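Local atomic coordinates of 7,8-dihydro-6-hydroxymethylpterin pyrophosphokinase-dihydropteroate synthase (Plasmodium falciparum, PDB entry 6JWS), a protein that probably catalyses two successive steps of folate biosynthesis, pyrophosphorylation of 6-hydroxymethyl-7,8-dihydropterin by ATP and condensation of the product with 4-aminobenzoate to give 7,8-dihydropteroate. Residues 384-389 and 681-686. The protein carries 1 engineered substitution. Sequence-based numbering, arbitrary orientation.
Sequences YLKEKT and KVDLIR. With PT1 (pteroic acid), chain I.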
loop_
_atom_site.group_PDB
_atom_site.type_symbol
_atom_site.label_atom_id
_atom_site.label_comp_id
_atom_site.label_asym_id
_atom_site.label_seq_id
_atom_site.Cartn_x
_atom_site.Cartn_y
_atom_site.Cartn_z
ATOM N N TYR B 384 -1.189 14.405 -15.227
ATOM C CA TYR B 384 -1.116 14.943 -13.881
ATOM C C TYR B 384 -0.081 14.148 -13.098
ATOM O O TYR B 384 -0.212 12.923 -12.984
ATOM C CB TYR B 384 -2.481 14.849 -13.186
ATOM C CG TYR B 384 -3.544 15.664 -13.871
ATOM C CD1 TYR B 384 -3.536 17.045 -13.797
ATOM C CD2 TYR B 384 -4.498 15.053 -14.672
ATOM C CE1 TYR B 384 -4.469 17.801 -14.478
ATOM C CE2 TYR B 384 -5.462 15.793 -15.335
ATOM C CZ TYR B 384 -5.441 17.171 -15.237
ATOM O OH TYR B 384 -6.393 17.907 -15.879
ATOM N N LEU B 385 0.933 14.852 -12.570
ATOM C CA LEU B 385 1.976 14.184 -11.818
ATOM C C LEU B 385 1.328 13.361 -10.705
ATOM O O LEU B 385 0.484 13.866 -9.968
ATOM C CB LEU B 385 2.940 15.219 -11.227
ATOM C CG LEU B 385 4.221 14.603 -10.659
ATOM C CD1 LEU B 385 5.010 13.929 -11.773
ATOM C CD2 LEU B 385 5.082 15.641 -9.971
ATOM N N LYS B 386 1.730 12.092 -10.603
ATOM C CA LYS B 386 1.372 11.212 -9.492
ATOM C C LYS B 386 -0.048 10.650 -9.628
ATOM O O LYS B 386 -0.502 9.970 -8.717
ATOM C CB LYS B 386 1.633 11.798 -8.086
ATOM C CG LYS B 386 3.062 12.221 -7.724
ATOM C CD LYS B 386 4.165 11.333 -8.275
ATOM C CE LYS B 386 5.562 11.917 -8.156
ATOM N NZ LYS B 386 6.576 11.021 -8.786
ATOM N N GLU B 387 -0.737 10.886 -10.752
ATOM C CA GLU B 387 -2.109 10.405 -10.884
ATOM C C GLU B 387 -2.238 9.087 -11.652
ATOM O O GLU B 387 -3.319 8.500 -11.670
ATOM C CB GLU B 387 -3.021 11.462 -11.497
ATOM C CG GLU B 387 -3.413 12.515 -10.480
ATOM C CD GLU B 387 -4.567 13.413 -10.905
ATOM O OE1 GLU B 387 -5.318 13.046 -11.883
ATOM O OE2 GLU B 387 -4.714 14.485 -10.273
ATOM N N LYS B 388 -1.139 8.596 -12.241
ATOM C CA LYS B 388 -1.177 7.360 -13.003
ATOM C C LYS B 388 0.211 6.725 -13.064
ATOM O O LYS B 388 1.196 7.417 -13.284
ATOM C CB LYS B 388 -1.646 7.695 -14.422
ATOM C CG LYS B 388 -2.254 6.540 -15.196
ATOM C CD LYS B 388 -1.783 6.506 -16.642
ATOM C CE LYS B 388 -2.731 5.723 -17.528
ATOM N NZ LYS B 388 -1.999 4.902 -18.521
ATOM N N THR B 389 0.270 5.400 -12.901
ATOM C CA THR B 389 1.450 4.599 -13.180
ATOM C C THR B 389 1.338 4.051 -14.603
ATOM O O THR B 389 0.524 3.166 -14.868
ATOM C CB THR B 389 1.619 3.495 -12.126
ATOM O OG1 THR B 389 1.776 4.118 -10.853
ATOM C CG2 THR B 389 2.810 2.592 -12.370
ATOM N N LYS B 681 3.022 5.810 -6.378
ATOM C CA LYS B 681 2.596 6.738 -7.420
ATOM C C LYS B 681 3.718 7.035 -8.413
ATOM O O LYS B 681 3.738 8.112 -9.005
ATOM C CB LYS B 681 1.978 8.000 -6.818
ATOM C CG LYS B 681 0.792 7.722 -5.898
ATOM C CD LYS B 681 0.147 8.951 -5.313
ATOM C CE LYS B 681 -1.290 8.683 -4.900
ATOM N NZ LYS B 681 -1.656 9.546 -3.756
ATOM N N VAL B 682 4.613 6.058 -8.618
ATOM C CA VAL B 682 5.614 6.119 -9.665
ATOM C C VAL B 682 4.902 6.393 -10.995
ATOM O O VAL B 682 3.902 5.765 -11.312
ATOM C CB VAL B 682 6.410 4.801 -9.718
ATOM C CG1 VAL B 682 7.436 4.826 -10.838
ATOM C CG2 VAL B 682 7.061 4.503 -8.383
ATOM N N ASP B 683 5.423 7.340 -11.769
ATOM C CA ASP B 683 4.767 7.798 -12.985
ATOM C C ASP B 683 4.921 6.818 -14.150
ATOM O O ASP B 683 3.991 6.662 -14.938
ATOM C CB ASP B 683 5.256 9.200 -13.327
ATOM C CG ASP B 683 5.011 10.164 -12.173
ATOM O OD1 ASP B 683 3.832 10.573 -11.989
ATOM O OD2 ASP B 683 5.982 10.486 -11.462
ATOM N N LEU B 684 6.089 6.188 -14.310
ATOM C CA LEU B 684 6.269 5.231 -15.400
ATOM C C LEU B 684 7.118 4.072 -14.902
ATOM O O LEU B 684 8.082 4.293 -14.158
ATOM C CB LEU B 684 6.939 5.864 -16.626
ATOM C CG LEU B 684 6.178 7.021 -17.288
ATOM C CD1 LEU B 684 6.669 8.357 -16.733
ATOM C CD2 LEU B 684 6.344 7.021 -18.803
ATOM N N ILE B 685 6.749 2.859 -15.338
ATOM C CA ILE B 685 7.539 1.679 -15.045
ATOM C C ILE B 685 7.853 0.977 -16.370
ATOM O O ILE B 685 6.993 0.852 -17.265
ATOM C CB ILE B 685 6.840 0.769 -14.002
ATOM C CG1 ILE B 685 5.445 0.327 -14.469
ATOM C CG2 ILE B 685 6.753 1.465 -12.639
ATOM C CD1 ILE B 685 4.776 -0.734 -13.590
ATOM N N ARG B 686 9.111 0.539 -16.487
ATOM C CA ARG B 686 9.666 0.023 -17.724
ATOM C C ARG B 686 9.733 -1.488 -17.570
ATOM O O ARG B 686 10.488 -1.972 -16.726
ATOM C CB ARG B 686 11.080 0.602 -17.920
ATOM C CG ARG B 686 11.735 0.261 -19.251
ATOM C CD ARG B 686 13.162 0.801 -19.250
ATOM N NE ARG B 686 13.854 0.386 -20.454
ATOM C CZ ARG B 686 14.578 -0.723 -20.573
ATOM N NH1 ARG B 686 14.756 -1.527 -19.539
ATOM N NH2 ARG B 686 15.172 -0.992 -21.723
HETATM C C2 PT1 I . 16.504 1.472 -16.769
HETATM C C3 PT1 I . 17.053 0.713 -17.893
HETATM C C5 PT1 I . 17.070 1.394 -19.192
HETATM N N6 PT1 I . 17.523 -0.552 -17.778
HETATM C C7 PT1 I . 16.114 3.341 -18.175
HETATM N N9 PT1 I . 16.593 2.669 -19.271
HETATM C C10 PT1 I . 18.042 -1.175 -18.869
HETATM N N11 PT1 I . 15.654 4.640 -18.283
HETATM C C12 PT1 I . 18.087 -0.523 -20.095
HETATM C C21 PT1 I . 20.624 -5.992 -13.527
HETATM O O22 PT1 I . 20.131 -7.153 -13.539
HETATM O O1 PT1 I . 16.463 0.916 -15.552
HETATM N N4 PT1 I . 16.058 2.733 -16.959
HETATM N N8 PT1 I . 17.591 0.724 -20.235
HETATM C C13 PT1 I . 18.602 -2.563 -18.708
HETATM N N14 PT1 I . 19.867 -2.473 -17.928
HETATM C C15 PT1 I . 20.066 -3.303 -16.877
HETATM C C16 PT1 I . 20.831 -2.873 -15.771
HETATM C C17 PT1 I . 19.496 -4.617 -16.921
HETATM C C18 PT1 I . 21.012 -3.758 -14.680
HETATM C C19 PT1 I . 19.703 -5.497 -15.830
HETATM C C20 PT1 I . 20.443 -5.059 -14.704
HETATM O O23 PT1 I . 21.261 -5.605 -12.534
HETATM O O HOH W 1 -2.305 11.433 -6.408
HETATM O O HOH W 2 1.777 9.966 -13.684
HETATM O O HOH W 3 1.546 8.059 -10.630
#
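Asp683 uses both carboxylate oxygens to hold Lys386. Asp683 OD1 accepts the N-H of Lys386 (N to OD1 2.9 Å), nearly along its own C-O bond. Asp683 OD2 forms a salt bridge of 2.8 Å with Lys386 NZ, which arrives on the syn side, somewhat out of the carboxylate plane. The lysine reaches this oxygen because its chain bends at chi2 (-37°) and then runs straight to NZ. Both ends of the bridge are further tied down: NZ also bonds to the carbonyls of Tyr600 and Tyr597, and OD2 takes the backbone N of Leu602.

Thr389 OG1 donates to the backbone carbonyl Val682 O (2.7 Å), in the carbonyl plane. Water 2 donates to both Lys388 O and Asp683 OD1, giving that carboxylate oxygen a second donor.

The methyl Leu385 CD1 lies against the carboxylate of Asp683, 3.6 Å from both OD1 and OD2. Nonpolar contacts are few: Lys386 CB meets Lys681 CB at 4.0 Å. Thr389 CG2 rests 4.1 Å from Ile685 CD1.

Farther along, Arg686, salt-bridged to Asp430, lays its guanidinium face against the pterin of pteroic acid, with N8 3.3 Å above the guanidinium plane.

Residues 384-387 form a type II turn leaving strand 382-384, an edge strand of the antiparallel sheet; helix 657-680 ends in a Schellman motif, with Lys681 the first residue to leave the helix. The contact therefore pins the linker into the TIM barrel against the start of strand 684-687, which runs between parallel strands 390-396 and 603-604.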